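Local coordinates for mitomycin biosynthesis 6-O-methyltransferase (Streptomyces lavendulae, PDB 3GWZ), which catalyses the S-adenosyl-L-methionine-dependent O-methylation of the hydroxyquinone of 6-demethylmitomycins A and B, giving the methoxy group of mitomycins A and B, at residues G184-S187 and L188-G192; S215-A218 and A219-D222; R248-A251 and D252-E255. All blocks are in the same frame, centred on the assembly; numbering follows the deposited sequence.

Interaction 1: residues G184-S187 and L188-G192; sequences GSVS and LTEAG. With SAH (S-adenosyl-L-homocysteine), chain G.
G184-S187 and L188-G192 are consecutive turns of one alpha helix. L188 N bonds to G184 O at 3.0 Å, with the donor tilted 33° from the carbonyl plane. E190 N meets V186 O at 3.2 Å along a nearly straight N-H path, and A191 N meets S187 O at 2.8 Å. One turn apart, V186 and E190 lie side by side and point the same way. V186 CG1, anti to its own N (chi1 168°), rests 3.7 Å from E190 CD. The extended E190 chain passes this methyl, and its two carboxylate oxygens are gripped separately: OE1 by a salt bridge to K275, OE2 by a hydrogen bond from H276. S187 faces the cofactor site. S187 CB and S187 OG each lie 3.2 Å from O of S-adenosyl-L-homocysteine. The bond from OG to that oxygen is weak and not settled, since the one hydroxyl proton could go to another acceptor. OG is also bonded to S215 OG and K275 NZ. S187 and K275 both belong to the S-adenosyl-L-methionine site. The helix, 173-197, packs L188 and A191 against helix 215-223, while S185 and V186 touch P126 of helix 126-135.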
ATOM      1  N   GLY A 184       7.870   9.230  15.056  1.00 13.79           N
ATOM      2  CA  GLY A 184       6.585   8.611  15.354  1.00 14.46           C
ATOM      3  C   GLY A 184       6.569   7.100  15.225  1.00 19.96           C
ATOM      4  O   GLY A 184       5.832   6.417  15.941  1.00 15.94           O
ATOM      5  N   SER A 185       7.365   6.572  14.298  1.00 15.39           N
ATOM      6  CA  SER A 185       7.410   5.128  14.076  1.00 16.72           C
ATOM      7  C   SER A 185       8.115   4.445  15.244  1.00 18.44           C
ATOM      8  O   SER A 185       7.649   3.430  15.773  1.00 14.97           O
ATOM      9  CB  SER A 185       8.133   4.811  12.762  1.00 14.25           C
ATOM     10  OG  SER A 185       9.479   5.272  12.799  1.00 15.93           O
ATOM     11  N   VAL A 186       9.248   5.010  15.638  1.00 14.64           N
ATOM     12  CA  VAL A 186       9.958   4.553  16.819  1.00 15.19           C
ATOM     13  C   VAL A 186       9.027   4.591  18.033  1.00 15.33           C
ATOM     14  O   VAL A 186       8.957   3.637  18.819  1.00 15.50           O
ATOM     15  CB  VAL A 186      11.218   5.417  17.063  1.00 15.22           C
ATOM     16  CG1 VAL A 186      11.796   5.150  18.440  1.00 20.40           C
ATOM     17  CG2 VAL A 186      12.252   5.136  15.989  1.00 19.92           C
ATOM     18  N   SER A 187       8.293   5.690  18.164  1.00 14.20           N
ATOM     19  CA  SER A 187       7.443   5.900  19.338  1.00 15.59           C
ATOM     20  C   SER A 187       6.307   4.885  19.418  1.00 15.66           C
ATOM     21  O   SER A 187       5.960   4.413  20.496  1.00 16.46           O
ATOM     22  CB  SER A 187       6.883   7.324  19.350  1.00 14.03           C
ATOM     23  OG  SER A 187       6.245   7.587  20.587  1.00 16.32           O
ATOM     24  N   LEU A 188       5.735   4.538  18.272  1.00 15.78           N
ATOM     25  CA  LEU A 188       4.666   3.545  18.252  1.00 22.27           C
ATOM     26  C   LEU A 188       5.105   2.236  18.903  1.00 22.36           C
ATOM     27  O   LEU A 188       4.345   1.618  19.644  1.00 24.66           O
ATOM     28  CB  LEU A 188       4.188   3.307  16.824  1.00 19.30           C
ATOM     29  CG  LEU A 188       3.106   4.288  16.377  1.00 22.88           C
ATOM     30  CD1 LEU A 188       3.008   4.364  14.854  1.00 33.28           C
ATOM     31  CD2 LEU A 188       1.762   3.898  16.989  1.00 25.84           C
ATOM     32  N   THR A 189       6.339   1.823  18.641  1.00 17.19           N
ATOM     33  CA  THR A 189       6.850   0.593  19.224  1.00 23.54           C
ATOM     34  C   THR A 189       7.064   0.743  20.727  1.00 26.49           C
ATOM     35  O   THR A 189       6.630  -0.095  21.525  1.00 24.92           O
ATOM     36  CB  THR A 189       8.168   0.173  18.556  1.00 30.35           C
ATOM     37  OG1 THR A 189       7.962   0.044  17.143  1.00 36.89           O
ATOM     38  CG2 THR A 189       8.664  -1.147  19.127  1.00 35.06           C
ATOM     39  N   GLU A 190       7.732   1.823  21.110  1.00 17.88           N
ATOM     40  CA  GLU A 190       8.045   2.070  22.512  1.00 19.56           C
ATOM     41  C   GLU A 190       6.794   2.264  23.350  1.00 18.67           C
ATOM     42  O   GLU A 190       6.798   1.961  24.538  1.00 20.20           O
ATOM     43  CB  GLU A 190       8.925   3.314  22.644  1.00 16.61           C
ATOM     44  CG  GLU A 190      10.280   3.174  21.997  1.00 14.57           C
ATOM     45  CD  GLU A 190      11.059   4.468  22.022  1.00 19.07           C
ATOM     46  OE1 GLU A 190      10.427   5.551  22.002  1.00 15.24           O
ATOM     47  OE2 GLU A 190      12.304   4.398  22.052  1.00 18.11           O
ATOM     48  N   ALA A 191       5.733   2.783  22.733  1.00 17.28           N
ATOM     49  CA  ALA A 191       4.546   3.190  23.484  1.00 18.39           C
ATOM     50  C   ALA A 191       3.902   1.996  24.174  1.00 19.42           C
ATOM     51  O   ALA A 191       3.605   2.051  25.366  1.00 19.90           O
ATOM     52  CB  ALA A 191       3.530   3.901  22.573  1.00 19.34           C
ATOM     53  N   GLY A 192       3.686   0.920  23.420  1.00 19.79           N
ATOM     54  CA  GLY A 192       3.166  -0.315  23.983  1.00 23.80           C
ATOM     55  C   GLY A 192       4.055  -0.877  25.077  1.00 23.18           C
ATOM     56  O   GLY A 192       3.561  -1.383  26.092  1.00 22.06           O
TER
HETATM   57  N   SAH G 352       8.204  12.334  23.005  1.00 12.43           N
HETATM   58  CA  SAH G 352       8.093  12.066  21.530  1.00 10.20           C
HETATM   59  CB  SAH G 352       8.930  13.021  20.656  1.00 11.62           C
HETATM   60  CG  SAH G 352      10.448  13.041  20.919  1.00 16.88           C
HETATM   61  SD  SAH G 352      11.307  14.090  19.753  1.00  7.27           S
HETATM   62  C   SAH G 352       8.500  10.647  21.251  1.00 18.92           C
HETATM   63  O   SAH G 352       8.195  10.123  20.175  1.00 17.14           O
HETATM   64  OXT SAH G 352       9.130   9.987  22.089  1.00 16.00           O
HETATM   65  C5' SAH G 352      11.463  15.569  20.735  1.00 12.17           C
HETATM   66  C4' SAH G 352      10.212  16.472  20.706  1.00 12.98           C
HETATM   67  O4' SAH G 352      10.389  17.699  21.453  1.00 12.80           O
HETATM   68  C3' SAH G 352       9.724  16.914  19.322  1.00 12.81           C
HETATM   69  O3' SAH G 352       8.435  16.329  19.075  1.00 13.26           O
HETATM   70  C2' SAH G 352       9.594  18.438  19.387  1.00 11.76           C
HETATM   71  O2' SAH G 352       8.393  18.943  18.790  1.00 12.62           O
HETATM   72  C1' SAH G 352       9.518  18.694  20.874  1.00 12.81           C
HETATM   73  N9  SAH G 352      10.014  20.020  21.305  1.00 13.86           N
HETATM   74  C8  SAH G 352      11.199  20.581  20.974  1.00 13.93           C
HETATM   75  N7  SAH G 352      11.338  21.788  21.579  1.00 14.01           N
HETATM   76  C5  SAH G 352      10.224  21.992  22.323  1.00 15.60           C
HETATM   77  C6  SAH G 352       9.728  23.052  23.222  1.00 17.12           C
HETATM   78  N6  SAH G 352      10.496  24.149  23.426  1.00 11.24           N
HETATM   79  N1  SAH G 352       8.509  22.886  23.803  1.00 13.76           N
HETATM   80  C2  SAH G 352       7.767  21.790  23.583  1.00 16.26           C
HETATM   81  N3  SAH G 352       8.160  20.780  22.778  1.00 15.46           N
HETATM   82  C4  SAH G 352       9.356  20.828  22.139  1.00 13.53           C

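Interaction 2: residues S215-A218 and A219-D222; sequences SLMA and AVLD
Helix 215-223 is the crossover helix of a beta-alpha-beta unit, between parallel strands 205-209 and 228-233 of the class I methyltransferase fold. L216 and V220 meet on one side of it, and M217 and L221 on another. Four backbone bonds of the i to i+4 kind tie S215-A218 to A219-D222. They run from A219 N, V220 N, L221 N and D222 N to the carbonyls of S215, L216, M217 and A218. The longest is V220 N to L216 O at 3.1 Å, and it is also the straightest, at 170°.

L216 and V220 lie side by side and point the same way. L216 CD1 touches V220 CG2 at 4.1 Å, a loose methyl contact. The L216 side chain also reaches V194 of helix 173-197 and L273 of strand 271-275. It packs between that helix and that strand.

M217 is a selenomethionine, with SE in place of sulfur. Its chain bends twice, at chi2 71° and chi3 -84°. The bends bring CE back over the next turn, between V220 and L221. M217 CE lies 3.8 Å from V220 CB. M217 and L221 cross obliquely, and both side chains touch C254 of strand 254-258.

Of the two polar side chains, S215 is buried and D222 is exposed. D222 OD2 forms a salt bridge with R248. A219 CB packs on A191 of helix 173-197, and A218 touches R248 and L250.

The tightest carbon-carbon contact between the side chains is M217 CE to L221 CG, 3.5 Å, closer than usual van der Waals contact. L221 CG, anti to its carbonyl carbon and beside its own N, lies over the preceding turn, 3.0 Å from M217 O. L221 CD1 lies 3.7 Å from M217 CG.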
ATOM      1  N   SER A 215       1.587   9.087  20.406  1.00 12.58           N
ATOM      2  CA  SER A 215       1.429   7.634  20.520  1.00 13.15           C
ATOM      3  C   SER A 215       1.684   7.104  21.940  1.00 16.17           C
ATOM      4  O   SER A 215       1.035   6.150  22.391  1.00 16.24           O
ATOM      5  CB  SER A 215       2.275   6.882  19.475  1.00 18.13           C
ATOM      6  OG  SER A 215       3.664   7.043  19.703  1.00 16.01           O
ATOM      7  N   LEU A 216       2.621   7.710  22.657  1.00 16.22           N
ATOM      8  CA  LEU A 216       2.861   7.285  24.029  1.00 13.70           C
ATOM      9  C   LEU A 216       1.623   7.537  24.893  1.00 19.41           C
ATOM     10  O   LEU A 216       1.161   6.644  25.606  1.00 16.86           O
ATOM     11  CB  LEU A 216       4.081   7.979  24.639  1.00 13.14           C
ATOM     12  CG  LEU A 216       4.332   7.619  26.112  1.00 17.08           C
ATOM     13  CD1 LEU A 216       4.540   6.119  26.264  1.00 18.10           C
ATOM     14  CD2 LEU A 216       5.525   8.392  26.687  1.00 13.00           C
HETATM   15  N   MSE A 217       1.088   8.754  24.835  1.00 15.09           N
HETATM   16  CA  MSE A 217      -0.116   9.068  25.612  1.00 14.83           C
HETATM   17  C   MSE A 217      -1.282   8.158  25.196  1.00 19.81           C
HETATM   18  O   MSE A 217      -2.059   7.703  26.043  1.00 18.42           O
HETATM   19  CB  MSE A 217      -0.501  10.548  25.473  1.00 12.77           C
HETATM   20  CG  MSE A 217      -1.641  10.996  26.391  1.00 24.94           C
HETATM   21 SE   MSE A 217      -1.069  11.062  28.249  0.68 38.53          SE
HETATM   22  CE  MSE A 217      -1.322   9.198  28.732  1.00 28.86           C
ATOM     23  N   ALA A 218      -1.397   7.888  23.897  1.00 17.52           N
ATOM     24  CA  ALA A 218      -2.480   7.041  23.398  1.00 17.26           C
ATOM     25  C   ALA A 218      -2.386   5.624  23.954  1.00 16.73           C
ATOM     26  O   ALA A 218      -3.380   5.063  24.394  1.00 17.12           O
ATOM     27  CB  ALA A 218      -2.512   7.027  21.852  1.00 12.37           C
ATOM     28  N   ALA A 219      -1.185   5.056  23.949  1.00 16.58           N
ATOM     29  CA  ALA A 219      -0.975   3.700  24.451  1.00 18.03           C
ATOM     30  C   ALA A 219      -1.283   3.595  25.945  1.00 18.54           C
ATOM     31  O   ALA A 219      -1.948   2.658  26.392  1.00 21.25           O
ATOM     32  CB  ALA A 219       0.447   3.256  24.178  1.00 14.96           C
ATOM     33  N   VAL A 220      -0.790   4.559  26.713  1.00 14.13           N
ATOM     34  CA  VAL A 220      -1.023   4.583  28.152  1.00 16.51           C
ATOM     35  C   VAL A 220      -2.510   4.788  28.483  1.00 19.82           C
ATOM     36  O   VAL A 220      -3.047   4.121  29.366  1.00 18.05           O
ATOM     37  CB  VAL A 220      -0.137   5.642  28.861  1.00 19.86           C
ATOM     38  CG1 VAL A 220      -0.475   5.731  30.345  1.00 17.61           C
ATOM     39  CG2 VAL A 220       1.327   5.292  28.688  1.00 16.61           C
ATOM     40  N   LEU A 221      -3.175   5.689  27.764  1.00 17.04           N
ATOM     41  CA  LEU A 221      -4.598   5.910  27.978  1.00 16.98           C
ATOM     42  C   LEU A 221      -5.400   4.655  27.638  1.00 21.07           C
ATOM     43  O   LEU A 221      -6.279   4.252  28.398  1.00 21.01           O
ATOM     44  CB  LEU A 221      -5.110   7.108  27.176  1.00 14.64           C
ATOM     45  CG  LEU A 221      -4.548   8.476  27.583  1.00 18.35           C
ATOM     46  CD1 LEU A 221      -5.010   9.534  26.614  1.00 20.32           C
ATOM     47  CD2 LEU A 221      -4.943   8.844  29.022  1.00 18.78           C
ATOM     48  N   ASP A 222      -5.093   4.031  26.505  1.00 17.02           N
ATOM     49  CA  ASP A 222      -5.786   2.804  26.125  1.00 20.40           C
ATOM     50  C   ASP A 222      -5.646   1.751  27.221  1.00 24.84           C
ATOM     51  O   ASP A 222      -6.606   1.054  27.552  1.00 24.08           O
ATOM     52  CB  ASP A 222      -5.249   2.252  24.801  1.00 22.60           C
ATOM     53  CG  ASP A 222      -5.771   3.007  23.594  1.00 24.80           C
ATOM     54  OD1 ASP A 222      -6.797   3.706  23.722  1.00 26.13           O
ATOM     55  OD2 ASP A 222      -5.151   2.902  22.515  1.00 27.51           O
TER

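Interaction 3: residues R248-A251 and D252-E255; sequences RGLA and DRCE. With CA (calcium ion), chain E.
L250 and R253 run at a slant to each other, with L250 CD2 3.7 Å from R253 NH1. The methyl meets the guanidinium obliquely. The R253 chain bends at chi3 (64°), which carries its charged end back beside L250. NH2 of R253 is held by backbone carbonyls: it bonds to L227 O and L221 O, and weakly to F224 O. The arginine therefore fastens this turn to the end of helix 215-223 and the loop after it.

Between the two segments the backbone adds one clear bond, R253 N to L250 O at 2.9 Å. The donor stands above the carbonyl plane, 57° out of it, and so is not on a lone pair.

The turn follows helix 235-247, which ends in a Schellman motif. G249, with positive phi, is the C-prime residue. G249 N bonds to T246 O and L250 N to L245 O. The chain then turns through A251 and D252 and enters strand 254-258, an outermost strand of the seven-stranded sheet. The C254 side chain packs on L231 and L245.

D252 turns its carboxylate toward a calcium ion. CG lies between the backbone N and the carbonyl carbon (chi1 63°). D252 OD2 is a long calcium ligand at 2.9 Å, and D252 OD1 lies 3.0 Å from the calcium ion. D252 OD1 accepts a hydrogen bond from a water at 3.0 Å. That water is also a calcium ligand, and it donates to G249 O at 2.8 Å. It thus links G249, the aspartate and the metal. D107 of the second subunit also binds the calcium through OD1, so the ion bridges two chains of the assembly. A second water donates to A251 O and to C254 O, the latter at 2.7 Å.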
ATOM      1  N   ARG A 248      -8.192   8.124  17.148  1.00 16.61           N
ATOM      2  CA  ARG A 248      -8.155   6.905  17.945  1.00 14.09           C
ATOM      3  C   ARG A 248      -9.198   6.940  19.074  1.00 16.16           C
ATOM      4  O   ARG A 248      -9.196   6.096  19.964  1.00 17.37           O
ATOM      5  CB  ARG A 248      -6.740   6.621  18.461  1.00 18.66           C
ATOM      6  CG  ARG A 248      -5.863   5.943  17.388  1.00 17.66           C
ATOM      7  CD  ARG A 248      -4.404   5.846  17.779  1.00 19.86           C
ATOM      8  NE  ARG A 248      -4.192   4.978  18.939  1.00 20.85           N
ATOM      9  CZ  ARG A 248      -2.994   4.663  19.417  1.00 22.93           C
ATOM     10  NH1 ARG A 248      -1.907   5.138  18.824  1.00 21.67           N
ATOM     11  NH2 ARG A 248      -2.879   3.870  20.482  1.00 20.12           N
ATOM     12  N   GLY A 249     -10.095   7.916  19.013  1.00 13.95           N
ATOM     13  CA  GLY A 249     -11.205   7.994  19.953  1.00 18.28           C
ATOM     14  C   GLY A 249     -10.810   8.449  21.346  1.00 22.14           C
ATOM     15  O   GLY A 249     -11.448   8.076  22.336  1.00 20.39           O
ATOM     16  N   LEU A 250      -9.760   9.259  21.437  1.00 17.79           N
ATOM     17  CA  LEU A 250      -9.239   9.635  22.751  1.00 19.42           C
ATOM     18  C   LEU A 250      -9.307  11.137  23.044  1.00 20.39           C
ATOM     19  O   LEU A 250      -8.790  11.595  24.064  1.00 21.10           O
ATOM     20  CB  LEU A 250      -7.804   9.129  22.920  1.00 14.80           C
ATOM     21  CG  LEU A 250      -7.637   7.620  23.113  1.00 20.29           C
ATOM     22  CD1 LEU A 250      -6.177   7.222  22.924  1.00 18.84           C
ATOM     23  CD2 LEU A 250      -8.132   7.210  24.494  1.00 20.14           C
ATOM     24  N   ALA A 251      -9.962  11.892  22.164  1.00 19.94           N
ATOM     25  CA  ALA A 251     -10.048  13.344  22.315  1.00 21.37           C
ATOM     26  C   ALA A 251     -10.730  13.777  23.611  1.00 21.59           C
ATOM     27  O   ALA A 251     -10.401  14.825  24.161  1.00 20.86           O
ATOM     28  CB  ALA A 251     -10.742  13.977  21.116  1.00 22.15           C
ATOM     29  N   ASP A 252     -11.684  12.998  24.103  1.00 21.26           N
ATOM     30  CA  ASP A 252     -12.338  13.383  25.356  1.00 22.17           C
ATOM     31  C   ASP A 252     -11.546  12.954  26.596  1.00 28.66           C
ATOM     32  O   ASP A 252     -11.967  13.205  27.725  1.00 23.80           O
ATOM     33  CB  ASP A 252     -13.785  12.872  25.418  1.00 25.18           C
ATOM     34  CG  ASP A 252     -13.877  11.360  25.396  1.00 35.74           C
ATOM     35  OD1 ASP A 252     -12.830  10.692  25.240  1.00 37.03           O
ATOM     36  OD2 ASP A 252     -15.008  10.837  25.521  1.00 44.11           O
ATOM     37  N   ARG A 253     -10.397  12.312  26.392  1.00 21.36           N
ATOM     38  CA  ARG A 253      -9.576  11.879  27.524  1.00 22.76           C
ATOM     39  C   ARG A 253      -8.199  12.541  27.541  1.00 23.07           C
ATOM     40  O   ARG A 253      -7.428  12.364  28.483  1.00 22.15           O
ATOM     41  CB  ARG A 253      -9.415  10.358  27.540  1.00 22.04           C
ATOM     42  CG  ARG A 253     -10.679   9.603  27.943  1.00 23.00           C
ATOM     43  CD  ARG A 253     -10.440   8.104  27.941  1.00 17.77           C
ATOM     44  NE  ARG A 253      -9.452   7.713  28.941  1.00 21.09           N
ATOM     45  CZ  ARG A 253      -8.743   6.594  28.876  1.00 17.56           C
ATOM     46  NH1 ARG A 253      -8.914   5.763  27.850  1.00 19.19           N
ATOM     47  NH2 ARG A 253      -7.860   6.310  29.829  1.00 19.80           N
ATOM     48  N   CYS A 254      -7.882  13.295  26.500  1.00 19.96           N
ATOM     49  CA  CYS A 254      -6.575  13.943  26.444  1.00 22.57           C
ATOM     50  C   CYS A 254      -6.692  15.383  25.969  1.00 20.76           C
ATOM     51  O   CYS A 254      -7.125  15.652  24.855  1.00 25.87           O
ATOM     52  CB  CYS A 254      -5.610  13.158  25.549  1.00 22.62           C
ATOM     53  SG  CYS A 254      -3.846  13.658  25.720  1.00 22.33           S
ATOM     54  N   GLU A 255      -6.307  16.306  26.833  1.00 17.60           N
ATOM     55  CA  GLU A 255      -6.231  17.703  26.460  1.00 15.52           C
ATOM     56  C   GLU A 255      -4.951  17.937  25.655  1.00 16.68           C
ATOM     57  O   GLU A 255      -3.901  17.392  25.987  1.00 18.01           O
ATOM     58  CB  GLU A 255      -6.214  18.570  27.716  1.00 21.69           C
ATOM     59  CG  GLU A 255      -5.826  20.017  27.456  1.00 31.13           C
ATOM     60  CD  GLU A 255      -5.779  20.835  28.732  1.00 49.54           C
ATOM     61  OE1 GLU A 255      -4.963  21.780  28.809  1.00 52.56           O
ATOM     62  OE2 GLU A 255      -6.558  20.519  29.661  1.00 54.90           O
TER
HETATM   63 CA    CA E 350     -14.177   8.129  25.843  1.00 36.85          CA
HETATM   64  O   HOH W   1     -11.687   7.933  25.156  1.00 30.49           O
HETATM   65  O   HOH W   2      -8.812  17.021  23.198  1.00 25.44           O
HETATM   66  O   HOH W   3     -14.172   8.797  28.330  1.00 32.56           O

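All three contacts are local, and they follow one another along the chain of the methyltransferase domain. Interaction 2 is the buried one and is chiefly apolar; interactions 1 and 3 are partly buried. The helix of interaction 2 lies between the other two. It is joined to helix 173-197 of interaction 1 by polar and small apolar contacts. It is joined to 248-255 of interaction 3 by a salt bridge, an arginine-carbonyl bond and apolar packing. Interaction 1 places polar groups at the cofactor. Interaction 3 is a turn at the edge of the sheet, held by one backbone bond, waters and a calcium ion, and a second subunit takes part.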